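Local coordinates for PAC2 family protein (PDB 2WAM) that is of unknown function and belongs to the PAC2 family, a representative of a duplicated gene family in actinobacteria, assembling from several copies of one chain, at residues S100-R112 with L150-V163. Sequence-based numbering, arbitrary orientation.
Sequences SFAIDELLDYRSR and LEPDLKWERFITAV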
ATOM      1  N   SER A 100     -13.024   0.080  15.051  1.00 24.90           N
ATOM      2  CA  SER A 100     -11.840   0.362  15.864  1.00 31.41           C
ATOM      3  C   SER A 100     -10.908   1.204  15.033  1.00 24.65           C
ATOM      4  O   SER A 100     -10.476   0.776  13.962  1.00 20.64           O
ATOM      5  CB  SER A 100     -11.077  -0.913  16.244  1.00 20.30           C
ATOM      6  OG  SER A 100     -11.956  -1.945  16.618  1.00 66.40           O
ATOM      7  N   PHE A 101     -10.570   2.388  15.525  1.00 19.88           N
ATOM      8  CA  PHE A 101      -9.580   3.190  14.829  1.00 19.99           C
ATOM      9  C   PHE A 101      -8.165   2.729  15.174  1.00 28.20           C
ATOM     10  O   PHE A 101      -7.926   2.115  16.218  1.00 26.41           O
ATOM     11  CB  PHE A 101      -9.809   4.672  15.073  1.00 19.76           C
ATOM     12  CG  PHE A 101     -11.051   5.193  14.405  1.00 31.01           C
ATOM     13  CD1 PHE A 101     -12.290   5.066  15.017  1.00 28.37           C
ATOM     14  CD2 PHE A 101     -10.985   5.787  13.160  1.00 20.32           C
ATOM     15  CE1 PHE A 101     -13.437   5.534  14.395  1.00 27.91           C
ATOM     16  CE2 PHE A 101     -12.127   6.261  12.533  1.00 21.23           C
ATOM     17  CZ  PHE A 101     -13.351   6.132  13.148  1.00 23.39           C
ATOM     18  N   ALA A 102      -7.247   2.988  14.257  1.00 22.30           N
ATOM     19  CA  ALA A 102      -5.861   2.592  14.405  1.00 26.26           C
ATOM     20  C   ALA A 102      -5.138   3.555  15.352  1.00 28.16           C
ATOM     21  O   ALA A 102      -4.292   4.357  14.934  1.00 27.69           O
ATOM     22  CB  ALA A 102      -5.185   2.563  13.024  1.00 20.89           C
ATOM     23  N   ILE A 103      -5.485   3.485  16.630  1.00 22.96           N
ATOM     24  CA  ILE A 103      -4.886   4.373  17.616  1.00 21.63           C
ATOM     25  C   ILE A 103      -3.357   4.206  17.607  1.00 28.70           C
ATOM     26  O   ILE A 103      -2.627   5.190  17.733  1.00 32.52           O
ATOM     27  CB  ILE A 103      -5.521   4.163  19.024  1.00 28.54           C
ATOM     28  CG1 ILE A 103      -5.027   5.205  20.037  1.00 34.30           C
ATOM     29  CG2 ILE A 103      -5.248   2.764  19.525  1.00 20.74           C
ATOM     30  CD1 ILE A 103      -5.077   6.646  19.543  1.00 34.11           C
ATOM     31  N   ASP A 104      -2.872   2.978  17.415  1.00 20.02           N
ATOM     32  CA  ASP A 104      -1.434   2.745  17.310  1.00 20.35           C
ATOM     33  C   ASP A 104      -0.742   3.552  16.196  1.00 35.41           C
ATOM     34  O   ASP A 104       0.451   3.861  16.292  1.00 30.43           O
ATOM     35  CB  ASP A 104      -1.119   1.261  17.159  1.00 20.78           C
ATOM     36  CG  ASP A 104       0.372   0.948  17.363  1.00 33.61           C
ATOM     37  OD1 ASP A 104       0.918   1.285  18.439  1.00 29.82           O
ATOM     38  OD2 ASP A 104       0.999   0.352  16.452  1.00 25.82           O
ATOM     39  N   GLU A 105      -1.493   3.881  15.146  1.00 32.73           N
ATOM     40  CA  GLU A 105      -0.983   4.701  14.049  1.00 29.49           C
ATOM     41  C   GLU A 105      -1.136   6.209  14.296  1.00 33.23           C
ATOM     42  O   GLU A 105      -0.579   7.015  13.550  1.00 34.02           O
ATOM     43  CB  GLU A 105      -1.673   4.338  12.719  1.00 26.00           C
ATOM     44  CG  GLU A 105      -1.400   2.930  12.193  1.00 31.01           C
ATOM     45  CD  GLU A 105       0.022   2.753  11.682  1.00 43.38           C
ATOM     46  OE1 GLU A 105       0.593   1.660  11.891  1.00 39.03           O
ATOM     47  OE2 GLU A 105       0.573   3.701  11.073  1.00 50.59           O
ATOM     48  N   LEU A 106      -1.878   6.586  15.335  1.00 26.43           N
ATOM     49  CA  LEU A 106      -2.288   7.978  15.506  1.00 30.09           C
ATOM     50  C   LEU A 106      -1.775   8.602  16.800  1.00 30.60           C
ATOM     51  O   LEU A 106      -2.020   9.772  17.076  1.00 31.13           O
ATOM     52  CB  LEU A 106      -3.821   8.087  15.468  1.00 26.42           C
ATOM     53  CG  LEU A 106      -4.540   7.578  14.221  1.00 27.33           C
ATOM     54  CD1 LEU A 106      -6.026   7.508  14.479  1.00 26.48           C
ATOM     55  CD2 LEU A 106      -4.249   8.460  13.020  1.00 33.31           C
ATOM     56  N   LEU A 107      -1.058   7.820  17.591  1.00 26.85           N
ATOM     57  CA  LEU A 107      -0.665   8.269  18.920  1.00 24.67           C
ATOM     58  C   LEU A 107       0.843   8.493  19.068  1.00 25.85           C
ATOM     59  O   LEU A 107       1.663   7.723  18.555  1.00 30.76           O
ATOM     60  CB  LEU A 107      -1.176   7.265  19.954  1.00 26.23           C
ATOM     61  CG  LEU A 107      -0.732   7.455  21.390  1.00 34.12           C
ATOM     62  CD1 LEU A 107      -1.482   8.638  21.993  1.00 33.06           C
ATOM     63  CD2 LEU A 107      -0.959   6.175  22.190  1.00 32.59           C
ATOM     64  N   ASP A 108       1.205   9.569  19.751  1.00 25.08           N
ATOM     65  CA  ASP A 108       2.587   9.773  20.157  1.00 27.02           C
ATOM     66  C   ASP A 108       2.779   9.132  21.534  1.00 29.11           C
ATOM     67  O   ASP A 108       2.394   9.697  22.557  1.00 36.62           O
ATOM     68  CB  ASP A 108       2.898  11.265  20.205  1.00 38.39           C
ATOM     69  CG  ASP A 108       4.325  11.571  20.640  1.00 41.49           C
ATOM     70  OD1 ASP A 108       4.990  10.719  21.264  1.00 35.43           O
ATOM     71  OD2 ASP A 108       4.769  12.700  20.368  1.00 57.10           O
ATOM     72  N   TYR A 109       3.379   7.949  21.557  1.00 28.29           N
ATOM     73  CA  TYR A 109       3.473   7.175  22.789  1.00 33.51           C
ATOM     74  C   TYR A 109       4.369   7.795  23.854  1.00 33.74           C
ATOM     75  O   TYR A 109       4.127   7.631  25.050  1.00 29.59           O
ATOM     76  CB  TYR A 109       3.948   5.761  22.492  1.00 24.72           C
ATOM     77  CG  TYR A 109       2.852   4.863  21.993  1.00 33.15           C
ATOM     78  CD1 TYR A 109       2.608   4.736  20.636  1.00 30.22           C
ATOM     79  CD2 TYR A 109       2.065   4.132  22.877  1.00 30.10           C
ATOM     80  CE1 TYR A 109       1.618   3.916  20.160  1.00 21.98           C
ATOM     81  CE2 TYR A 109       1.075   3.296  22.413  1.00 20.30           C
ATOM     82  CZ  TYR A 109       0.859   3.189  21.044  1.00 27.95           C
ATOM     83  OH  TYR A 109      -0.118   2.358  20.540  1.00 28.98           O
ATOM     84  N   ARG A 110       5.407   8.496  23.421  1.00 28.49           N
ATOM     85  CA  ARG A 110       6.307   9.121  24.369  1.00 32.45           C
ATOM     86  C   ARG A 110       5.758  10.417  24.987  1.00 32.15           C
ATOM     87  O   ARG A 110       6.273  10.852  26.012  1.00 33.65           O
ATOM     88  CB  ARG A 110       7.702   9.299  23.767  1.00 33.23           C
ATOM     89  CG  ARG A 110       8.510   8.003  23.789  1.00 35.14           C
ATOM     90  CD  ARG A 110       9.816   8.093  23.018  1.00 29.41           C
ATOM     91  NE  ARG A 110      10.903   8.670  23.802  1.00 34.07           N
ATOM     92  CZ  ARG A 110      11.220   9.964  23.816  1.00 31.91           C
ATOM     93  NH1 ARG A 110      10.517  10.831  23.104  1.00 32.11           N
ATOM     94  NH2 ARG A 110      12.234  10.395  24.556  1.00 26.25           N
ATOM     95  N   SER A 111       4.725  11.020  24.390  1.00 24.29           N
ATOM     96  CA  SER A 111       4.056  12.165  25.031  1.00 33.11           C
ATOM     97  C   SER A 111       2.996  11.639  25.980  1.00 37.35           C
ATOM     98  O   SER A 111       2.770  12.202  27.040  1.00 39.80           O
ATOM     99  CB  SER A 111       3.389  13.114  24.026  1.00 43.13           C
ATOM    100  OG  SER A 111       4.319  13.767  23.194  1.00 51.60           O
ATOM    101  N   ARG A 112       2.341  10.554  25.591  1.00 33.65           N
ATOM    102  CA  ARG A 112       1.343   9.932  26.459  1.00 36.87           C
ATOM    103  C   ARG A 112       1.645   8.459  26.722  1.00 38.34           C
ATOM    104  O   ARG A 112       1.021   7.576  26.140  1.00 41.17           O
ATOM    105  CB  ARG A 112      -0.055  10.103  25.875  1.00 34.73           C
ATOM    106  CG  ARG A 112      -0.547  11.524  25.994  1.00 33.14           C
ATOM    107  CD  ARG A 112      -1.965  11.673  25.517  1.00 25.88           C
ATOM    108  NE  ARG A 112      -2.061  11.630  24.069  1.00 28.66           N
ATOM    109  CZ  ARG A 112      -3.187  11.822  23.397  1.00 30.79           C
ATOM    110  NH1 ARG A 112      -4.312  12.072  24.049  1.00 25.75           N
ATOM    111  NH2 ARG A 112      -3.177  11.768  22.075  1.00 25.05           N
ATOM    112  N   LEU A 150      -9.017   8.398  22.901  1.00 27.09           N
ATOM    113  CA  LEU A 150      -8.018   9.472  22.893  1.00 29.68           C
ATOM    114  C   LEU A 150      -8.125  10.341  21.653  1.00 26.83           C
ATOM    115  O   LEU A 150      -8.264   9.832  20.549  1.00 31.04           O
ATOM    116  CB  LEU A 150      -6.599   8.896  22.944  1.00 18.46           C
ATOM    117  CG  LEU A 150      -6.307   7.921  24.077  1.00 25.90           C
ATOM    118  CD1 LEU A 150      -4.822   7.781  24.298  1.00 27.39           C
ATOM    119  CD2 LEU A 150      -6.966   8.403  25.342  1.00 20.58           C
ATOM    120  N   GLU A 151      -8.046  11.653  21.831  1.00 26.43           N
ATOM    121  CA  GLU A 151      -7.756  12.542  20.707  1.00 27.01           C
ATOM    122  C   GLU A 151      -6.417  12.138  20.085  1.00 30.49           C
ATOM    123  O   GLU A 151      -5.409  12.048  20.786  1.00 29.26           O
ATOM    124  CB  GLU A 151      -7.692  13.988  21.186  1.00 26.83           C
ATOM    125  CG  GLU A 151      -7.334  15.004  20.121  1.00 28.24           C
ATOM    126  CD  GLU A 151      -7.111  16.377  20.716  1.00 33.45           C
ATOM    127  OE1 GLU A 151      -6.246  16.497  21.604  1.00 43.31           O
ATOM    128  OE2 GLU A 151      -7.804  17.332  20.314  1.00 27.55           O
ATOM    129  N   PRO A 152      -6.401  11.877  18.770  1.00 22.09           N
ATOM    130  CA  PRO A 152      -5.146  11.537  18.089  1.00 23.48           C
ATOM    131  C   PRO A 152      -4.135  12.700  18.097  1.00 23.81           C
ATOM    132  O   PRO A 152      -4.528  13.854  18.230  1.00 22.35           O
ATOM    133  CB  PRO A 152      -5.586  11.245  16.644  1.00 24.72           C
ATOM    134  CG  PRO A 152      -7.091  11.255  16.635  1.00 24.78           C
ATOM    135  CD  PRO A 152      -7.530  12.029  17.837  1.00 25.68           C
ATOM    136  N   ASP A 153      -2.849  12.395  17.965  1.00 20.86           N
ATOM    137  CA  ASP A 153      -1.836  13.428  17.755  1.00 25.61           C
ATOM    138  C   ASP A 153      -1.668  13.662  16.257  1.00 29.94           C
ATOM    139  O   ASP A 153      -1.460  14.784  15.807  1.00 32.32           O
ATOM    140  CB  ASP A 153      -0.482  13.011  18.339  1.00 28.60           C
ATOM    141  CG  ASP A 153      -0.520  12.845  19.826  1.00 35.64           C
ATOM    142  OD1 ASP A 153      -0.844  11.740  20.287  1.00 39.26           O
ATOM    143  OD2 ASP A 153      -0.219  13.820  20.537  1.00 42.49           O
ATOM    144  N   LEU A 154      -1.770  12.580  15.498  1.00 28.59           N
ATOM    145  CA  LEU A 154      -1.467  12.592  14.080  1.00 27.85           C
ATOM    146  C   LEU A 154      -2.706  12.563  13.204  1.00 25.61           C
ATOM    147  O   LEU A 154      -3.788  12.189  13.658  1.00 27.36           O
ATOM    148  CB  LEU A 154      -0.609  11.377  13.749  1.00 27.33           C
ATOM    149  CG  LEU A 154       0.605  11.216  14.655  1.00 28.97           C
ATOM    150  CD1 LEU A 154       1.402  10.009  14.231  1.00 20.73           C
ATOM    151  CD2 LEU A 154       1.473  12.482  14.624  1.00 20.73           C
ATOM    152  N   LYS A 155      -2.530  12.984  11.954  1.00 22.61           N
ATOM    153  CA  LYS A 155      -3.486  12.747  10.868  1.00 22.34           C
ATOM    154  C   LYS A 155      -4.938  13.176  11.083  1.00 33.64           C
ATOM    155  O   LYS A 155      -5.852  12.414  10.759  1.00 31.55           O
ATOM    156  CB  LYS A 155      -3.491  11.264  10.534  1.00 21.28           C
ATOM    157  CG  LYS A 155      -2.192  10.756  10.011  1.00 24.38           C
ATOM    158  CD  LYS A 155      -2.091   9.269  10.240  1.00 23.60           C
ATOM    159  CE  LYS A 155      -0.922   8.693   9.482  1.00 32.92           C
ATOM    160  NZ  LYS A 155      -0.522   7.442  10.115  1.00 46.73           N
ATOM    161  N   TRP A 156      -5.162  14.379  11.598  1.00 21.27           N
ATOM    162  CA  TRP A 156      -6.522  14.820  11.882  1.00 23.59           C
ATOM    163  C   TRP A 156      -7.420  14.841  10.651  1.00 28.80           C
ATOM    164  O   TRP A 156      -8.604  14.529  10.737  1.00 34.09           O
ATOM    165  CB  TRP A 156      -6.520  16.205  12.531  1.00 25.16           C
ATOM    166  CG  TRP A 156      -6.094  16.214  13.958  1.00 28.50           C
ATOM    167  CD1 TRP A 156      -5.510  15.190  14.657  1.00 28.21           C
ATOM    168  CD2 TRP A 156      -6.184  17.313  14.858  1.00 27.81           C
ATOM    169  NE1 TRP A 156      -5.252  15.586  15.946  1.00 25.52           N
ATOM    170  CE2 TRP A 156      -5.652  16.892  16.094  1.00 26.33           C
ATOM    171  CE3 TRP A 156      -6.673  18.624  14.748  1.00 29.03           C
ATOM    172  CZ2 TRP A 156      -5.590  17.724  17.201  1.00 30.12           C
ATOM    173  CZ3 TRP A 156      -6.615  19.445  15.844  1.00 24.87           C
ATOM    174  CH2 TRP A 156      -6.074  18.997  17.057  1.00 31.54           C
ATOM    175  N   GLU A 157      -6.876  15.231   9.506  1.00 29.99           N
ATOM    176  CA  GLU A 157      -7.726  15.358   8.333  1.00 30.36           C
ATOM    177  C   GLU A 157      -8.182  13.988   7.877  1.00 33.42           C
ATOM    178  O   GLU A 157      -9.377  13.743   7.688  1.00 37.60           O
ATOM    179  CB  GLU A 157      -7.040  16.128   7.209  1.00 26.69           C
ATOM    180  CG  GLU A 157      -6.746  17.601   7.547  1.00 33.69           C
ATOM    181  CD  GLU A 157      -7.996  18.459   7.788  1.00 35.84           C
ATOM    182  OE1 GLU A 157      -7.847  19.576   8.313  1.00 37.30           O
ATOM    183  OE2 GLU A 157      -9.123  18.036   7.455  1.00 38.01           O
ATOM    184  N   ARG A 158      -7.227  13.081   7.728  1.00 28.21           N
ATOM    185  CA  ARG A 158      -7.558  11.731   7.315  1.00 22.65           C
ATOM    186  C   ARG A 158      -8.566  11.098   8.294  1.00 32.31           C
ATOM    187  O   ARG A 158      -9.553  10.488   7.888  1.00 30.21           O
ATOM    188  CB  ARG A 158      -6.286  10.901   7.193  1.00 24.02           C
ATOM    189  CG  ARG A 158      -6.469   9.591   6.478  1.00 26.63           C
ATOM    190  CD  ARG A 158      -5.139   9.074   6.017  1.00 42.03           C
ATOM    191  NE  ARG A 158      -5.059   7.633   6.178  1.00 62.12           N
ATOM    192  CZ  ARG A 158      -3.921   6.954   6.237  1.00 66.32           C
ATOM    193  NH1 ARG A 158      -2.762   7.590   6.146  1.00 55.04           N
ATOM    194  NH2 ARG A 158      -3.948   5.635   6.388  1.00 74.34           N
ATOM    195  N   PHE A 159      -8.308  11.275   9.583  1.00 27.55           N
ATOM    196  CA  PHE A 159      -9.173  10.785  10.642  1.00 25.61           C
ATOM    197  C   PHE A 159     -10.586  11.354  10.551  1.00 30.92           C
ATOM    198  O   PHE A 159     -11.565  10.603  10.528  1.00 32.81           O
ATOM    199  CB  PHE A 159      -8.557  11.104  12.012  1.00 20.77           C
ATOM    200  CG  PHE A 159      -9.486  10.857  13.164  1.00 24.58           C
ATOM    201  CD1 PHE A 159      -9.915  11.913  13.968  1.00 20.32           C
ATOM    202  CD2 PHE A 159      -9.957   9.584  13.429  1.00 20.24           C
ATOM    203  CE1 PHE A 159     -10.771  11.695  15.018  1.00 23.78           C
ATOM    204  CE2 PHE A 159     -10.822   9.355  14.479  1.00 30.79           C
ATOM    205  CZ  PHE A 159     -11.226  10.412  15.283  1.00 24.63           C
ATOM    206  N   ILE A 160     -10.687  12.681  10.500  1.00 27.83           N
ATOM    207  CA  ILE A 160     -11.975  13.355  10.387  1.00 32.93           C
ATOM    208  C   ILE A 160     -12.773  12.916   9.146  1.00 34.10           C
ATOM    209  O   ILE A 160     -13.975  12.643   9.227  1.00 38.13           O
ATOM    210  CB  ILE A 160     -11.799  14.873  10.385  1.00 33.66           C
ATOM    211  CG1 ILE A 160     -11.393  15.356  11.782  1.00 32.45           C
ATOM    212  CG2 ILE A 160     -13.082  15.555   9.947  1.00 28.83           C
ATOM    213  CD1 ILE A 160     -10.670  16.691  11.774  1.00 33.73           C
ATOM    214  N   THR A 161     -12.105  12.826   8.004  1.00 24.37           N
ATOM    215  CA  THR A 161     -12.765  12.356   6.799  1.00 30.11           C
ATOM    216  C   THR A 161     -13.364  10.962   6.995  1.00 37.92           C
ATOM    217  O   THR A 161     -14.524  10.724   6.641  1.00 38.91           O
ATOM    218  CB  THR A 161     -11.808  12.342   5.607  1.00 34.00           C
ATOM    219  OG1 THR A 161     -11.473  13.689   5.264  1.00 27.52           O
ATOM    220  CG2 THR A 161     -12.452  11.659   4.416  1.00 24.72           C
ATOM    221  N   ALA A 162     -12.578  10.049   7.558  1.00 29.81           N
ATOM    222  CA  ALA A 162     -13.067   8.710   7.862  1.00 26.03           C
ATOM    223  C   ALA A 162     -14.323   8.725   8.753  1.00 23.44           C
ATOM    224  O   ALA A 162     -15.261   7.986   8.496  1.00 25.79           O
ATOM    225  CB  ALA A 162     -11.962   7.852   8.485  1.00 22.26           C
ATOM    226  N   VAL A 163     -14.346   9.564   9.790  1.00 24.71           N
ATOM    227  CA  VAL A 163     -15.527   9.688  10.650  1.00 22.59           C
ATOM    228  C   VAL A 163     -16.707  10.274   9.868  1.00 32.48           C
ATOM    229  O   VAL A 163     -17.825   9.756   9.918  1.00 34.96           O
ATOM    230  CB  VAL A 163     -15.259  10.557  11.913  1.00 26.22           C
ATOM    231  CG1 VAL A 163     -16.545  10.821  12.667  1.00 22.64           C
ATOM    232  CG2 VAL A 163     -14.257   9.885  12.840  1.00 33.62           C
TER
HETATM  233  O   HOH W   1       0.227  11.649  22.829  1.00 36.95           O
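R112 reaches across to D153, and its long chain can be followed atom by atom. CB leaves the backbone toward 150-163, CG and CD continue extended, and a bend about CG-CD (chi3 -75°) brings the flat guanidinium alongside L150, whose CD1 lies over one face. NE gives its hydrogen to a water, which also donates to D108 O and D153 OD1. R112 NH2 carries two bonds, both in the guanidinium plane: one to E151 O at 2.6 Å, nearly straight, the other a salt bridge to D153 OD1 at 2.9 Å. An arginine suits this place because one planar head can serve a carbonyl, a carboxylate and a water. D153 OD1 is met on the opposite face of its carboxylate by D108 N at 3.0 Å; its OD2 pairs with R110 of a second subunit. In the mixed sheet, strand 94-101 runs out into 103-112, while 150-155 leads into helix 156-169 with K155 at the N-cap position. Before that helix, L106 O accepts from both D153 N (2.9 Å) and L154 N (3.2 Å), and L106 packs CB on P152 CB and CD2 on K155 CD (3.6 Å). Where strand 94-101 ends, F159 turns its edge to the face of F101, T-shaped, planes at 77°; with F159 CE2 3.8 Å from F101 CD2, two phenylalanines fill this buried place without any polar group to satisfy.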